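Side-chain contacts in endoglucanase (Uncultured bacterium, PDB 3X17), which probably hydrolyses internal beta-1,4-glucosidic bonds of cellulose, as a family 9 endoglucanase with an Ig-like domain ahead of its catalytic barrel: residues L53-A58 against A86-L91; L445-H450 against A553-S558. One frame throughout, in Å; residues are numbered along the deposited sequence.

Contact 1 of 2, residues L53-A58 against A86-L91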
ATOM      1  N   LEU A  53      29.694  -8.736 -14.008  1.00 41.70           N
ATOM      2  CA  LEU A  53      29.103  -9.076 -12.709  1.00 40.96           C
ATOM      3  C   LEU A  53      29.287 -10.541 -12.364  1.00 40.71           C
ATOM      4  O   LEU A  53      29.046 -11.426 -13.194  1.00 40.80           O
ATOM      5  CB  LEU A  53      27.617  -8.727 -12.689  1.00 39.94           C
ATOM      6  CG  LEU A  53      26.819  -9.049 -11.413  1.00 39.71           C
ATOM      7  CD1 LEU A  53      27.114  -8.032 -10.305  1.00 42.99           C
ATOM      8  CD2 LEU A  53      25.338  -9.013 -11.741  1.00 40.84           C
ATOM      9  N   GLN A  54      29.645 -10.800 -11.116  1.00 39.08           N
ATOM     10  CA  GLN A  54      29.535 -12.128 -10.575  1.00 40.47           C
ATOM     11  C   GLN A  54      28.481 -12.155  -9.474  1.00 41.88           C
ATOM     12  O   GLN A  54      28.263 -11.154  -8.789  1.00 40.71           O
ATOM     13  CB  GLN A  54      30.886 -12.595 -10.026  1.00 40.25           C
ATOM     14  CG  GLN A  54      32.034 -12.409 -10.987  1.00 41.41           C
ATOM     15  CD  GLN A  54      33.365 -12.679 -10.318  1.00 45.15           C
ATOM     16  OE1 GLN A  54      33.631 -12.177  -9.227  1.00 46.08           O
ATOM     17  NE2 GLN A  54      34.192 -13.506 -10.949  1.00 42.69           N
ATOM     18  N   ILE A  55      27.800 -13.288  -9.343  1.00 41.54           N
ATOM     19  CA  ILE A  55      27.081 -13.611  -8.125  1.00 42.72           C
ATOM     20  C   ILE A  55      27.880 -14.663  -7.390  1.00 45.48           C
ATOM     21  O   ILE A  55      28.351 -15.623  -7.989  1.00 47.61           O
ATOM     22  CB  ILE A  55      25.694 -14.206  -8.395  1.00 43.27           C
ATOM     23  CG1 ILE A  55      24.833 -13.310  -9.306  1.00 41.31           C
ATOM     24  CG2 ILE A  55      25.043 -14.696  -7.082  1.00 40.37           C
ATOM     25  CD1 ILE A  55      24.786 -11.834  -8.936  1.00 43.11           C
ATOM     26  N   VAL A  56      27.944 -14.529  -6.075  1.00 47.89           N
ATOM     27  CA  VAL A  56      28.922 -15.246  -5.276  1.00 49.87           C
ATOM     28  C   VAL A  56      28.231 -15.802  -4.017  1.00 50.66           C
ATOM     29  O   VAL A  56      27.477 -15.095  -3.363  1.00 49.40           O
ATOM     30  CB  VAL A  56      30.041 -14.276  -4.866  1.00 48.38           C
ATOM     31  CG1 VAL A  56      30.891 -14.889  -3.822  1.00 50.06           C
ATOM     32  CG2 VAL A  56      30.877 -13.886  -6.080  1.00 49.63           C
ATOM     33  N   ARG A  57      28.450 -17.071  -3.695  1.00 54.64           N
ATOM     34  CA  ARG A  57      27.942 -17.609  -2.424  1.00 58.51           C
ATOM     35  C   ARG A  57      28.397 -16.739  -1.251  1.00 59.25           C
ATOM     36  O   ARG A  57      29.554 -16.303  -1.199  1.00 59.43           O
ATOM     37  CB  ARG A  57      28.373 -19.067  -2.212  1.00 59.82           C
ATOM     38  CG  ARG A  57      27.610 -20.082  -3.066  1.00 65.12           C
ATOM     39  CD  ARG A  57      27.030 -21.219  -2.223  1.00 74.81           C
ATOM     40  NE  ARG A  57      28.081 -22.007  -1.587  1.00 81.53           N
ATOM     41  CZ  ARG A  57      28.760 -22.977  -2.193  1.00 86.96           C
ATOM     42  NH1 ARG A  57      28.477 -23.311  -3.447  1.00 87.97           N
ATOM     43  NH2 ARG A  57      29.719 -23.624  -1.541  1.00 87.92           N
ATOM     44  N   ALA A  58      27.468 -16.421  -0.355  1.00 59.73           N
ATOM     45  CA  ALA A  58      27.795 -15.623   0.823  1.00 61.15           C
ATOM     46  C   ALA A  58      28.883 -16.289   1.657  1.00 62.66           C
ATOM     47  O   ALA A  58      29.820 -15.626   2.090  1.00 62.01           O
ATOM     48  CB  ALA A  58      26.554 -15.372   1.669  1.00 60.73           C
ATOM     49  N   ALA A  86      22.309  -6.350 -15.352  1.00 42.01           N
ATOM     50  CA  ALA A  86      22.334  -7.776 -15.650  1.00 41.81           C
ATOM     51  C   ALA A  86      21.012  -8.429 -15.248  1.00 43.39           C
ATOM     52  O   ALA A  86      20.250  -7.910 -14.418  1.00 43.46           O
ATOM     53  CB  ALA A  86      23.469  -8.455 -14.920  1.00 41.06           C
ATOM     54  N   ASP A  87      20.792  -9.615 -15.783  1.00 44.35           N
ATOM     55  CA  ASP A  87      19.672 -10.442 -15.380  1.00 44.69           C
ATOM     56  C   ASP A  87      20.228 -11.821 -15.086  1.00 42.63           C
ATOM     57  O   ASP A  87      20.656 -12.522 -15.992  1.00 43.15           O
ATOM     58  CB  ASP A  87      18.663 -10.507 -16.520  1.00 46.07           C
ATOM     59  CG  ASP A  87      17.464 -11.376 -16.191  1.00 51.23           C
ATOM     60  OD1 ASP A  87      17.482 -12.068 -15.148  1.00 50.18           O
ATOM     61  OD2 ASP A  87      16.477 -11.327 -16.959  1.00 62.19           O
ATOM     62  N   PHE A  88      20.403 -12.133 -13.809  1.00 42.25           N
ATOM     63  CA  PHE A  88      20.893 -13.444 -13.432  1.00 40.83           C
ATOM     64  C   PHE A  88      19.780 -14.440 -13.112  1.00 40.22           C
ATOM     65  O   PHE A  88      19.938 -15.276 -12.224  1.00 40.94           O
ATOM     66  CB  PHE A  88      21.891 -13.339 -12.272  1.00 41.39           C
ATOM     67  CG  PHE A  88      21.324 -12.687 -11.020  1.00 41.76           C
ATOM     68  CD1 PHE A  88      21.308 -11.309 -10.891  1.00 42.77           C
ATOM     69  CD2 PHE A  88      20.960 -13.458  -9.925  1.00 35.53           C
ATOM     70  CE1 PHE A  88      20.870 -10.705  -9.716  1.00 42.18           C
ATOM     71  CE2 PHE A  88      20.510 -12.875  -8.757  1.00 42.14           C
ATOM     72  CZ  PHE A  88      20.471 -11.493  -8.644  1.00 39.53           C
ATOM     73  N   THR A  89      18.674 -14.353 -13.853  1.00 41.67           N
ATOM     74  CA  THR A  89      17.547 -15.311 -13.772  1.00 45.30           C
ATOM     75  C   THR A  89      17.965 -16.780 -13.710  1.00 45.80           C
ATOM     76  O   THR A  89      17.354 -17.578 -12.983  1.00 45.87           O
ATOM     77  CB  THR A  89      16.578 -15.142 -14.984  1.00 45.44           C
ATOM     78  OG1 THR A  89      16.085 -13.795 -15.016  1.00 48.62           O
ATOM     79  CG2 THR A  89      15.398 -16.073 -14.870  1.00 46.77           C
ATOM     80  N   SER A  90      18.957 -17.134 -14.533  1.00 48.35           N
ATOM     81  CA  SER A  90      19.484 -18.515 -14.658  1.00 50.01           C
ATOM     82  C   SER A  90      19.814 -19.119 -13.316  1.00 50.99           C
ATOM     83  O   SER A  90      19.715 -20.332 -13.148  1.00 53.88           O
ATOM     84  CB  SER A  90      20.789 -18.527 -15.477  1.00 50.85           C
ATOM     85  OG  SER A  90      20.537 -18.288 -16.842  1.00 54.67           O
ATOM     86  N   LEU A  91      20.289 -18.291 -12.405  1.00 49.68           N
ATOM     87  CA  LEU A  91      20.662 -18.732 -11.100  1.00 49.13           C
ATOM     88  C   LEU A  91      19.380 -19.019 -10.386  1.00 50.54           C
ATOM     89  O   LEU A  91      18.592 -18.121 -10.235  1.00 50.37           O
ATOM     90  CB  LEU A  91      21.424 -17.622 -10.393  1.00 49.00           C
ATOM     91  CG  LEU A  91      22.257 -18.048  -9.209  1.00 47.89           C
ATOM     92  CD1 LEU A  91      22.618 -16.946  -8.330  1.00 52.17           C
ATOM     93  CD2 LEU A  91      21.488 -19.038  -8.492  1.00 42.76           C
TER
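I55 lies over one face of the F88 ring in the buried core of the Ig-like domain, where side chains of strand 52-57 meet those at the end of strand 82-87 and its turn, with strand 63-74 between the two in the sheet. The two side chains cross at about a right angle. I55 CD1 is 4.0 Å from the ring centroid and 8° off the normal, an almost upright CH-pi contact, while I55 CG1 covers the CG-CD2 side of the ring, 3.9 Å from F88 CD2. The ring gets there because F88 CG stands between its backbone N and carbonyl carbon (chi1 59°). Y25 meets the F88 ring edge-to-face. At one end of the contact L53 CD2 touches A86 CB at 3.7 Å, and L53 also packs on A33 and A99. The branch methyl of I55 has a different partner, L91, in the turn closed by a backbone bond from L91 N to F88 O. Replacing I55 by an alanine would probably uncover that face of F88 and leave L91 without its methyl partner, opening a gap between strand and turn. The shortest approach is I55 CG2 to L91 CD1, 3.5 Å.

Contact 2 of 2, residues L445-H450 against A553-S558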
ATOM      1  N   LEU A 445      -2.164  -2.243 -10.947  1.00 30.76           N
ATOM      2  CA  LEU A 445      -2.861  -2.142 -12.238  1.00 31.63           C
ATOM      3  C   LEU A 445      -2.264  -3.050 -13.316  1.00 32.68           C
ATOM      4  O   LEU A 445      -3.011  -3.648 -14.104  1.00 32.27           O
ATOM      5  CB  LEU A 445      -2.977  -0.703 -12.757  1.00 32.93           C
ATOM      6  CG  LEU A 445      -3.542   0.359 -11.806  1.00 33.05           C
ATOM      7  CD1 LEU A 445      -3.440   1.724 -12.460  1.00 35.54           C
ATOM      8  CD2 LEU A 445      -4.967   0.046 -11.359  1.00 29.45           C
ATOM      9  N   LEU A 446      -0.938  -3.194 -13.325  1.00 31.48           N
ATOM     10  CA  LEU A 446      -0.283  -4.183 -14.198  1.00 33.70           C
ATOM     11  C   LEU A 446      -0.787  -5.594 -13.908  1.00 33.59           C
ATOM     12  O   LEU A 446      -1.189  -6.306 -14.826  1.00 35.94           O
ATOM     13  CB  LEU A 446       1.240  -4.152 -14.043  1.00 32.57           C
ATOM     14  CG  LEU A 446       1.895  -2.842 -14.480  1.00 35.01           C
ATOM     15  CD1 LEU A 446       3.292  -2.713 -13.869  1.00 32.56           C
ATOM     16  CD2 LEU A 446       1.968  -2.765 -16.005  1.00 34.80           C
ATOM     17  N   LEU A 447      -0.887  -5.949 -12.630  1.00 32.11           N
ATOM     18  CA  LEU A 447      -1.381  -7.250 -12.282  1.00 32.23           C
ATOM     19  C   LEU A 447      -2.855  -7.434 -12.611  1.00 32.42           C
ATOM     20  O   LEU A 447      -3.279  -8.553 -12.866  1.00 36.54           O
ATOM     21  CB  LEU A 447      -1.104  -7.586 -10.815  1.00 32.13           C
ATOM     22  CG  LEU A 447       0.370  -7.769 -10.439  1.00 33.82           C
ATOM     23  CD1 LEU A 447       0.534  -7.949  -8.929  1.00 30.78           C
ATOM     24  CD2 LEU A 447       1.027  -8.910 -11.215  1.00 35.02           C
ATOM     25  N   PHE A 448      -3.659  -6.378 -12.545  1.00 31.89           N
ATOM     26  CA  PHE A 448      -5.078  -6.524 -12.919  1.00 32.98           C
ATOM     27  C   PHE A 448      -5.174  -6.926 -14.409  1.00 32.74           C
ATOM     28  O   PHE A 448      -5.945  -7.811 -14.770  1.00 32.17           O
ATOM     29  CB  PHE A 448      -5.857  -5.229 -12.716  1.00 32.35           C
ATOM     30  CG  PHE A 448      -6.241  -4.942 -11.269  1.00 35.36           C
ATOM     31  CD1 PHE A 448      -6.165  -5.927 -10.289  1.00 37.24           C
ATOM     32  CD2 PHE A 448      -6.706  -3.688 -10.907  1.00 36.74           C
ATOM     33  CE1 PHE A 448      -6.530  -5.654  -8.965  1.00 37.84           C
ATOM     34  CE2 PHE A 448      -7.114  -3.414  -9.586  1.00 38.00           C
ATOM     35  CZ  PHE A 448      -7.018  -4.400  -8.621  1.00 37.73           C
ATOM     36  N   ALA A 449      -4.427  -6.221 -15.248  1.00 29.74           N
ATOM     37  CA  ALA A 449      -4.404  -6.451 -16.686  1.00 34.73           C
ATOM     38  C   ALA A 449      -3.836  -7.837 -16.998  1.00 33.72           C
ATOM     39  O   ALA A 449      -4.459  -8.627 -17.702  1.00 36.49           O
ATOM     40  CB  ALA A 449      -3.572  -5.335 -17.399  1.00 30.86           C
ATOM     41  N   HIS A 450      -2.741  -8.175 -16.342  1.00 36.23           N
ATOM     42  CA  HIS A 450      -2.190  -9.521 -16.385  1.00 38.78           C
ATOM     43  C   HIS A 450      -3.233 -10.591 -16.070  1.00 40.85           C
ATOM     44  O   HIS A 450      -3.192 -11.695 -16.619  1.00 39.71           O
ATOM     45  CB  HIS A 450      -1.011  -9.649 -15.421  1.00 39.37           C
ATOM     46  CG  HIS A 450      -0.395 -11.018 -15.402  1.00 42.53           C
ATOM     47  ND1 HIS A 450       0.264 -11.553 -16.491  1.00 43.86           N
ATOM     48  CD2 HIS A 450      -0.366 -11.971 -14.438  1.00 41.79           C
ATOM     49  CE1 HIS A 450       0.741 -12.745 -16.170  1.00 45.02           C
ATOM     50  NE2 HIS A 450       0.330 -13.043 -14.949  1.00 46.38           N
ATOM     51  N   ALA A 553       3.031  -8.264  -3.050  1.00 29.32           N
ATOM     52  CA  ALA A 553       3.845  -9.279  -2.421  1.00 30.06           C
ATOM     53  C   ALA A 553       3.107 -10.621  -2.468  1.00 31.71           C
ATOM     54  O   ALA A 553       3.731 -11.683  -2.702  1.00 29.24           O
ATOM     55  CB  ALA A 553       4.162  -8.895  -0.987  1.00 32.29           C
ATOM     56  N   ALA A 554       1.794 -10.577  -2.244  1.00 28.73           N
ATOM     57  CA  ALA A 554       1.004 -11.812  -2.246  1.00 31.59           C
ATOM     58  C   ALA A 554       1.000 -12.484  -3.637  1.00 32.25           C
ATOM     59  O   ALA A 554       1.078 -13.708  -3.738  1.00 33.65           O
ATOM     60  CB  ALA A 554      -0.416 -11.551  -1.768  1.00 29.41           C
ATOM     61  N   HIS A 555       0.963 -11.682  -4.700  1.00 32.61           N
ATOM     62  CA  HIS A 555       1.123 -12.216  -6.044  1.00 32.98           C
ATOM     63  C   HIS A 555       2.405 -13.057  -6.187  1.00 34.27           C
ATOM     64  O   HIS A 555       2.381 -14.168  -6.714  1.00 34.93           O
ATOM     65  CB  HIS A 555       1.103 -11.107  -7.095  1.00 32.10           C
ATOM     66  CG  HIS A 555       1.235 -11.623  -8.502  1.00 37.92           C
ATOM     67  ND1 HIS A 555       0.144 -11.904  -9.302  1.00 31.95           N
ATOM     68  CD2 HIS A 555       2.331 -11.974  -9.221  1.00 33.56           C
ATOM     69  CE1 HIS A 555       0.565 -12.391 -10.456  1.00 34.54           C
ATOM     70  NE2 HIS A 555       1.885 -12.445 -10.434  1.00 34.38           N
ATOM     71  N   PHE A 556       3.523 -12.545  -5.692  1.00 34.55           N
ATOM     72  CA  PHE A 556       4.769 -13.247  -5.883  1.00 37.13           C
ATOM     73  C   PHE A 556       5.073 -14.294  -4.809  1.00 39.18           C
ATOM     74  O   PHE A 556       5.963 -15.119  -4.990  1.00 42.52           O
ATOM     75  CB  PHE A 556       5.902 -12.249  -6.072  1.00 35.74           C
ATOM     76  CG  PHE A 556       5.829 -11.513  -7.383  1.00 38.40           C
ATOM     77  CD1 PHE A 556       6.164 -12.155  -8.561  1.00 36.66           C
ATOM     78  CD2 PHE A 556       5.265 -10.248  -7.458  1.00 32.98           C
ATOM     79  CE1 PHE A 556       6.083 -11.492  -9.777  1.00 38.82           C
ATOM     80  CE2 PHE A 556       5.185  -9.580  -8.659  1.00 38.58           C
ATOM     81  CZ  PHE A 556       5.626 -10.204  -9.831  1.00 36.62           C
ATOM     82  N   ALA A 557       4.270 -14.338  -3.751  1.00 41.19           N
ATOM     83  CA  ALA A 557       4.415 -15.355  -2.717  1.00 43.09           C
ATOM     84  C   ALA A 557       3.661 -16.617  -3.116  1.00 47.12           C
ATOM     85  O   ALA A 557       3.859 -17.664  -2.525  1.00 45.55           O
ATOM     86  CB  ALA A 557       3.872 -14.858  -1.394  1.00 41.31           C
ATOM     87  N   SER A 558       2.763 -16.503  -4.061  1.00 49.90           N
ATOM     88  CA  SER A 558       1.961 -17.646  -4.368  1.00 56.39           C
ATOM     89  C   SER A 558       2.250 -18.270  -5.730  1.00 60.84           C
ATOM     90  O   SER A 558       2.069 -19.446  -5.929  1.00 62.72           O
ATOM     91  CB  SER A 558       0.491 -17.301  -4.224  1.00 53.99           C
ATOM     92  OG  SER A 558       0.176 -16.216  -5.008  1.00 54.36           O
TER
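L447 lays its CD2 methyl over the centre of the H555 imidazole, 3.6 Å from the centroid and 8° off the ring normal, a CH-pi contact in which the methyl is centred, within 3.9 Å of all five ring atoms. The other branch follows the root of the same side chain, with L447 CD1 3.7 Å from H555 CB. With CG anti to its carbonyl carbon (chi1 -67°), L447 directs its branched end at H555. H555 extends to meet it, its CG anti to the backbone N (chi1 -179°). H450, one helical turn beyond L447, approaches H555 at about a right angle and much more lightly: H450 CD2 comes to 4.1 Å from H555 CE1.

The buried H555 ring is held at both nitrogens, ND1 by a hydrogen bond with Y201 OH and NE2 by a weak one with E459 OE1; the Y201 bond, with some help from the weak one, would probably limit rotation of the imidazole beneath the leucine. H450 uses ND1 to accept from the backbone N of R455. Within segment 553-558, H555 CD2 sits 3.6 Å above the plane of the F556 ring, over its centre, and F556 in turn packs on L463 and L466 of helix 456-469. Farther along, S558 OG donates to A554 O at 3.0 Å, a side-chain bond back to the preceding turn near the chain's end. Helix 435-452 and the C-terminal helix 543-558 are thus joined by buried interhelical packing of a leucine against a histidine ring, with a second histidine at its margin, within the (alpha/alpha)6 barrel of a family 9 glycoside hydrolase.

Overall arrangement
The two contacts belong to different parts of the enzyme and follow one another along the chain. Contact 1 packs the N-terminal Ig-like domain, its centre about 30 Å from the centre of the chain; contact 2 joins two helices of the catalytic barrel, about 13 Å from that point. Their centres are about 25 Å apart and their nearest atoms about 12 Å, so neither touches the other. Both are buried and make no hydrogen bond between their two segments, and each places an aliphatic methyl over an aromatic ring. None of their residues binds the zinc ion or either calcium ion, and both are consistent with plain packing within their own domains.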